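Local coordinates for monoacylglycerol lipase (Palaeococcus ferrophilus, PDB 6QE2), which hydrolyses monoacylglycerols to free fatty acid and glycerol, as a serine hydrolase of the alpha/beta-hydrolase fold, at residues 192-206 / 220-233. Numbering follows the deposited sequence.
Sequences KAPVLLLVGTADIIT and VKDKTIMEFKGAYH
Asp203 and His233 meet where two neighbouring parallel strands of the alpha/beta-hydrolase sheet end, and with Ser87 they fit a Ser-His-Asp catalytic triad. Strands 195-200 and 223-228, linked through helix 209-217 as a beta-alpha-beta unit, run side by side at 13°. Their backbone ladder includes the hydrogen bond from Met226 N to Leu197 O at 2.8 Å. Strand 223-228 forms one outer edge of the sheet. On one face Leu198 CD2 meets the Phe228 ring edge at CE1, 3.8 Å away. Beyond the strands two turns interlock: Thr201 OG1 accepts an almost straight bond from Gly230 N (2.7 Å). Ala202 N donates a hydrogen bond to Ala231 O.

With CG of His233 trans to the backbone N (chi1 -178°), the ring swings to the Asp203 side. ND1 donates to Asp203 OD2 at 2.9 Å, on the syn side, with the oxygen close to the ring plane. Carboxylate and ring are twisted 63° apart. Thr206 OG1 gives OD2 a second bond (2.7 Å) from the opposite face of the carboxylate, and Thr206 N donates a hydrogen bond to Asp203 OD1 (3.0 Å) in an Asx motif. Ile205 CG2 sits over the centre of the imidazole in a CH-pi contact, 3.8 Å from its centroid. The other ring nitrogen, NE2, is hydrogen-bonded to Ser87 OG.

Replacing Asp203 by an alanine removes the carboxylate and would probably leave His233 ND1 without its carboxylate partner, Thr206 without its acceptor oxygens, and the ring freer to turn away from Ser87. Bonds from Thr206 hold the carboxylate while it orients the histidine, an arrangement consistent with a charge relay to the serine.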
loop_
_atom_site.group_PDB
_atom_site.type_symbol
_atom_site.label_atom_id
_atom_site.label_comp_id
_atom_site.label_asym_id
_atom_site.label_seq_id
_atom_site.Cartn_x
_atom_site.Cartn_y
_atom_site.Cartn_z
ATOM N N LYS A 192 12.780 4.781 11.610
ATOM C CA LYS A 192 13.925 4.100 12.232
ATOM C C LYS A 192 14.095 2.661 11.794
ATOM O O LYS A 192 15.211 2.124 11.902
ATOM C CB LYS A 192 13.779 4.129 13.760
ATOM C CG LYS A 192 13.732 5.548 14.340
ATOM C CD LYS A 192 15.089 6.291 14.049
ATOM C CE LYS A 192 15.363 7.475 14.998
ATOM N NZ LYS A 192 14.638 8.739 14.645
ATOM N N ALA A 193 13.038 2.020 11.291
ATOM C CA ALA A 193 13.090 0.623 10.870
ATOM C C ALA A 193 13.635 0.517 9.434
ATOM O O ALA A 193 13.537 1.469 8.661
ATOM C CB ALA A 193 11.688 0.007 10.946
ATOM N N PRO A 194 14.143 -0.639 9.033
ATOM C CA PRO A 194 14.613 -0.806 7.652
ATOM C C PRO A 194 13.488 -0.649 6.637
ATOM O O PRO A 194 12.333 -0.986 6.901
ATOM C CB PRO A 194 15.178 -2.233 7.640
ATOM C CG PRO A 194 15.551 -2.492 9.056
ATOM C CD PRO A 194 14.498 -1.797 9.875
ATOM N N VAL A 195 13.848 -0.148 5.455
ATOM C CA VAL A 195 12.892 0.221 4.415
ATOM C C VAL A 195 13.271 -0.451 3.102
ATOM O O VAL A 195 14.446 -0.464 2.717
ATOM C CB VAL A 195 12.831 1.754 4.220
ATOM C CG1 VAL A 195 11.974 2.113 2.996
ATOM C CG2 VAL A 195 12.326 2.440 5.471
ATOM N N LEU A 196 12.271 -0.988 2.403
ATOM C CA LEU A 196 12.417 -1.441 1.022
ATOM C C LEU A 196 11.314 -0.802 0.189
ATOM O O LEU A 196 10.130 -0.945 0.509
ATOM C CB LEU A 196 12.346 -2.969 0.923
ATOM C CG LEU A 196 12.270 -3.570 -0.483
ATOM C CD1 LEU A 196 13.525 -3.240 -1.310
ATOM C CD2 LEU A 196 12.044 -5.082 -0.408
ATOM N N LEU A 197 11.701 -0.084 -0.865
ATOM C CA LEU A 197 10.765 0.497 -1.816
ATOM C C LEU A 197 10.909 -0.212 -3.157
ATOM O O LEU A 197 12.028 -0.429 -3.629
ATOM C CB LEU A 197 11.045 1.996 -1.990
ATOM C CG LEU A 197 11.104 2.811 -0.696
ATOM C CD1 LEU A 197 11.541 4.235 -1.006
ATOM C CD2 LEU A 197 9.746 2.825 -0.006
ATOM N N LEU A 198 9.779 -0.554 -3.778
ATOM C CA LEU A 198 9.767 -1.236 -5.069
ATOM C C LEU A 198 8.896 -0.448 -6.037
ATOM O O LEU A 198 7.730 -0.171 -5.733
ATOM C CB LEU A 198 9.237 -2.671 -4.947
ATOM C CG LEU A 198 9.862 -3.578 -3.892
ATOM C CD1 LEU A 198 8.812 -3.897 -2.852
ATOM C CD2 LEU A 198 10.392 -4.857 -4.511
ATOM N N VAL A 199 9.453 -0.083 -7.197
ATOM C CA VAL A 199 8.731 0.725 -8.173
ATOM C C VAL A 199 8.929 0.179 -9.580
ATOM O O VAL A 199 9.961 -0.421 -9.897
ATOM C CB VAL A 199 9.162 2.210 -8.121
ATOM C CG1 VAL A 199 8.820 2.816 -6.772
ATOM C CG2 VAL A 199 10.652 2.339 -8.404
ATOM N N GLY A 200 7.913 0.369 -10.416
ATOM C CA GLY A 200 8.029 0.148 -11.851
ATOM C C GLY A 200 8.319 1.463 -12.551
ATOM O O GLY A 200 7.686 2.479 -12.265
ATOM N N THR A 201 9.279 1.438 -13.489
ATOM C CA THR A 201 9.736 2.694 -14.076
ATOM C C THR A 201 8.701 3.340 -14.986
ATOM O O THR A 201 8.776 4.550 -15.218
ATOM C CB THR A 201 11.030 2.496 -14.877
ATOM O OG1 THR A 201 10.780 1.625 -15.987
ATOM C CG2 THR A 201 12.131 1.917 -14.005
ATOM N N ALA A 202 7.736 2.576 -15.494
ATOM C CA ALA A 202 6.720 3.113 -16.389
ATOM C C ALA A 202 5.413 3.406 -15.670
ATOM O O ALA A 202 4.394 3.655 -16.324
ATOM C CB ALA A 202 6.474 2.144 -17.547
ATOM N N ASP A 203 5.432 3.402 -14.340
ATOM C CA ASP A 203 4.245 3.658 -13.537
ATOM C C ASP A 203 3.872 5.138 -13.620
ATOM O O ASP A 203 4.664 6.003 -13.237
ATOM C CB ASP A 203 4.543 3.244 -12.096
ATOM C CG ASP A 203 3.345 3.337 -11.173
ATOM O OD1 ASP A 203 2.266 3.812 -11.583
ATOM O OD2 ASP A 203 3.502 2.913 -10.008
ATOM N N ILE A 204 2.683 5.434 -14.143
ATOM C CA ILE A 204 2.158 6.798 -14.115
ATOM C C ILE A 204 1.033 6.974 -13.105
ATOM O O ILE A 204 0.570 8.109 -12.908
ATOM C CB ILE A 204 1.718 7.282 -15.514
ATOM C CG1 ILE A 204 0.720 6.329 -16.159
ATOM C CG2 ILE A 204 2.932 7.450 -16.418
ATOM C CD1 ILE A 204 0.398 6.727 -17.590
ATOM N N ILE A 205 0.569 5.901 -12.468
ATOM C CA ILE A 205 -0.428 6.055 -11.416
ATOM C C ILE A 205 0.226 6.622 -10.160
ATOM O O ILE A 205 -0.308 7.536 -9.519
ATOM C CB ILE A 205 -1.110 4.702 -11.136
ATOM C CG1 ILE A 205 -1.919 4.254 -12.355
ATOM C CG2 ILE A 205 -2.001 4.801 -9.908
ATOM C CD1 ILE A 205 -2.424 2.842 -12.273
ATOM N N THR A 206 1.389 6.084 -9.787
ATOM C CA THR A 206 2.231 6.632 -8.723
ATOM C C THR A 206 3.618 6.794 -9.329
ATOM O O THR A 206 4.407 5.842 -9.354
ATOM C CB THR A 206 2.258 5.723 -7.491
ATOM O OG1 THR A 206 2.605 4.392 -7.887
ATOM C CG2 THR A 206 0.901 5.688 -6.797
ATOM N N VAL A 220 17.367 6.682 7.832
ATOM C CA VAL A 220 17.699 5.328 8.245
ATOM C C VAL A 220 18.719 4.758 7.270
ATOM O O VAL A 220 18.642 4.982 6.053
ATOM C CB VAL A 220 16.426 4.464 8.322
ATOM C CG1 VAL A 220 15.764 4.338 6.950
ATOM C CG2 VAL A 220 16.731 3.093 8.906
ATOM N N LYS A 221 19.710 4.046 7.804
ATOM C CA LYS A 221 20.799 3.569 6.959
ATOM C C LYS A 221 20.390 2.352 6.141
ATOM O O LYS A 221 20.756 2.245 4.966
ATOM C CB LYS A 221 22.033 3.285 7.811
ATOM C CG LYS A 221 22.564 4.540 8.481
ATOM C CD LYS A 221 23.721 4.264 9.415
ATOM C CE LYS A 221 24.281 5.571 9.952
ATOM N NZ LYS A 221 23.191 6.518 10.322
ATOM N N ASP A 222 19.633 1.429 6.740
ATOM C CA ASP A 222 19.199 0.213 6.049
ATOM C C ASP A 222 17.975 0.557 5.203
ATOM O O ASP A 222 16.827 0.282 5.558
ATOM C CB ASP A 222 18.909 -0.902 7.049
ATOM C CG ASP A 222 18.702 -2.254 6.383
ATOM O OD1 ASP A 222 18.638 -2.320 5.136
ATOM O OD2 ASP A 222 18.610 -3.262 7.115
ATOM N N LYS A 223 18.234 1.211 4.071
ATOM C CA LYS A 223 17.201 1.553 3.105
ATOM C C LYS A 223 17.596 1.035 1.729
ATOM O O LYS A 223 18.778 1.040 1.364
ATOM C CB LYS A 223 16.964 3.066 3.060
ATOM C CG LYS A 223 18.215 3.866 2.740
ATOM C CD LYS A 223 17.936 5.358 2.732
ATOM C CE LYS A 223 19.123 6.121 2.175
ATOM N NZ LYS A 223 18.900 7.593 2.192
ATOM N N THR A 224 16.600 0.586 0.967
ATOM C CA THR A 224 16.806 -0.012 -0.344
ATOM C C THR A 224 15.681 0.420 -1.271
ATOM O O THR A 224 14.521 0.471 -0.862
ATOM C CB THR A 224 16.852 -1.547 -0.247
ATOM O OG1 THR A 224 17.908 -1.940 0.636
ATOM C CG2 THR A 224 17.076 -2.183 -1.612
ATOM N N ILE A 225 16.026 0.768 -2.512
ATOM C CA ILE A 225 15.027 1.018 -3.542
ATOM C C ILE A 225 15.343 0.140 -4.745
ATOM O O ILE A 225 16.495 0.071 -5.186
ATOM C CB ILE A 225 14.952 2.509 -3.926
ATOM C CG1 ILE A 225 13.900 2.721 -5.014
ATOM C CG2 ILE A 225 16.325 3.040 -4.363
ATOM C CD1 ILE A 225 13.509 4.178 -5.204
ATOM N N MET A 226 14.334 -0.574 -5.235
ATOM C CA MET A 226 14.474 -1.465 -6.376
ATOM C C MET A 226 13.543 -1.027 -7.491
ATOM O O MET A 226 12.333 -0.901 -7.276
ATOM C CB MET A 226 14.171 -2.911 -5.988
ATOM C CG MET A 226 15.076 -3.444 -4.910
ATOM S SD MET A 226 14.712 -5.177 -4.610
ATOM C CE MET A 226 15.215 -5.883 -6.175
ATOM N N GLU A 227 14.100 -0.824 -8.681
ATOM C CA GLU A 227 13.324 -0.435 -9.845
ATOM C C GLU A 227 13.174 -1.615 -10.795
ATOM O O GLU A 227 14.082 -2.438 -10.947
ATOM C CB GLU A 227 13.991 0.740 -10.570
ATOM C CG GLU A 227 14.289 1.902 -9.645
ATOM C CD GLU A 227 14.365 3.221 -10.373
ATOM O OE1 GLU A 227 14.047 3.243 -11.579
ATOM O OE2 GLU A 227 14.755 4.224 -9.743
ATOM N N PHE A 228 12.023 -1.680 -11.451
ATOM C CA PHE A 228 11.705 -2.753 -12.387
ATOM C C PHE A 228 11.415 -2.099 -13.734
ATOM O O PHE A 228 10.326 -1.562 -13.958
ATOM C CB PHE A 228 10.548 -3.592 -11.868
ATOM C CG PHE A 228 10.868 -4.296 -10.580
ATOM C CD1 PHE A 228 10.758 -3.633 -9.367
ATOM C CD2 PHE A 228 11.325 -5.605 -10.586
ATOM C CE1 PHE A 228 11.080 -4.264 -8.182
ATOM C CE2 PHE A 228 11.642 -6.246 -9.405
ATOM C CZ PHE A 228 11.516 -5.574 -8.200
ATOM N N LYS A 229 12.405 -2.150 -14.621
ATOM C CA LYS A 229 12.377 -1.369 -15.849
ATOM C C LYS A 229 11.202 -1.774 -16.731
ATOM O O LYS A 229 11.060 -2.944 -17.102
ATOM C CB LYS A 229 13.693 -1.550 -16.599
ATOM C CG LYS A 229 13.778 -0.757 -17.895
ATOM C CD LYS A 229 15.116 -0.980 -18.575
ATOM C CE LYS A 229 15.207 -0.191 -19.872
ATOM N NZ LYS A 229 15.022 1.266 -19.633
ATOM N N GLY A 230 10.352 -0.802 -17.052
ATOM C CA GLY A 230 9.222 -1.009 -17.923
ATOM C C GLY A 230 7.930 -1.398 -17.238
ATOM O O GLY A 230 6.868 -1.302 -17.858
ATOM N N ALA A 231 7.983 -1.829 -15.979
ATOM C CA ALA A 231 6.775 -2.276 -15.305
ATOM C C ALA A 231 5.834 -1.106 -15.042
ATOM O O ALA A 231 6.259 0.042 -14.895
ATOM C CB ALA A 231 7.121 -2.980 -13.990
ATOM N N TYR A 232 4.541 -1.415 -14.992
ATOM C CA TYR A 232 3.506 -0.440 -14.685
ATOM C C TYR A 232 3.318 -0.364 -13.165
ATOM O O TYR A 232 4.227 -0.681 -12.389
ATOM C CB TYR A 232 2.201 -0.818 -15.397
ATOM C CG TYR A 232 2.202 -0.596 -16.897
ATOM C CD1 TYR A 232 3.320 -0.101 -17.551
ATOM C CD2 TYR A 232 1.072 -0.879 -17.654
ATOM C CE1 TYR A 232 3.314 0.097 -18.922
ATOM C CE2 TYR A 232 1.057 -0.679 -19.022
ATOM C CZ TYR A 232 2.176 -0.195 -19.651
ATOM O OH TYR A 232 2.161 0.005 -21.017
ATOM N N HIS A 233 2.129 0.068 -12.731
ATOM C CA HIS A 233 1.852 0.304 -11.315
ATOM C C HIS A 233 1.865 -0.992 -10.510
ATOM O O HIS A 233 2.393 -1.029 -9.392
ATOM C CB HIS A 233 0.504 1.007 -11.186
ATOM C CG HIS A 233 0.115 1.350 -9.780
ATOM N ND1 HIS A 233 0.854 2.202 -8.988
ATOM C CD2 HIS A 233 -0.954 0.975 -9.035
ATOM C CE1 HIS A 233 0.261 2.332 -7.812
ATOM N NE2 HIS A 233 -0.835 1.593 -7.814
HETATM O O HOH W 1 16.672 -1.998 3.195
#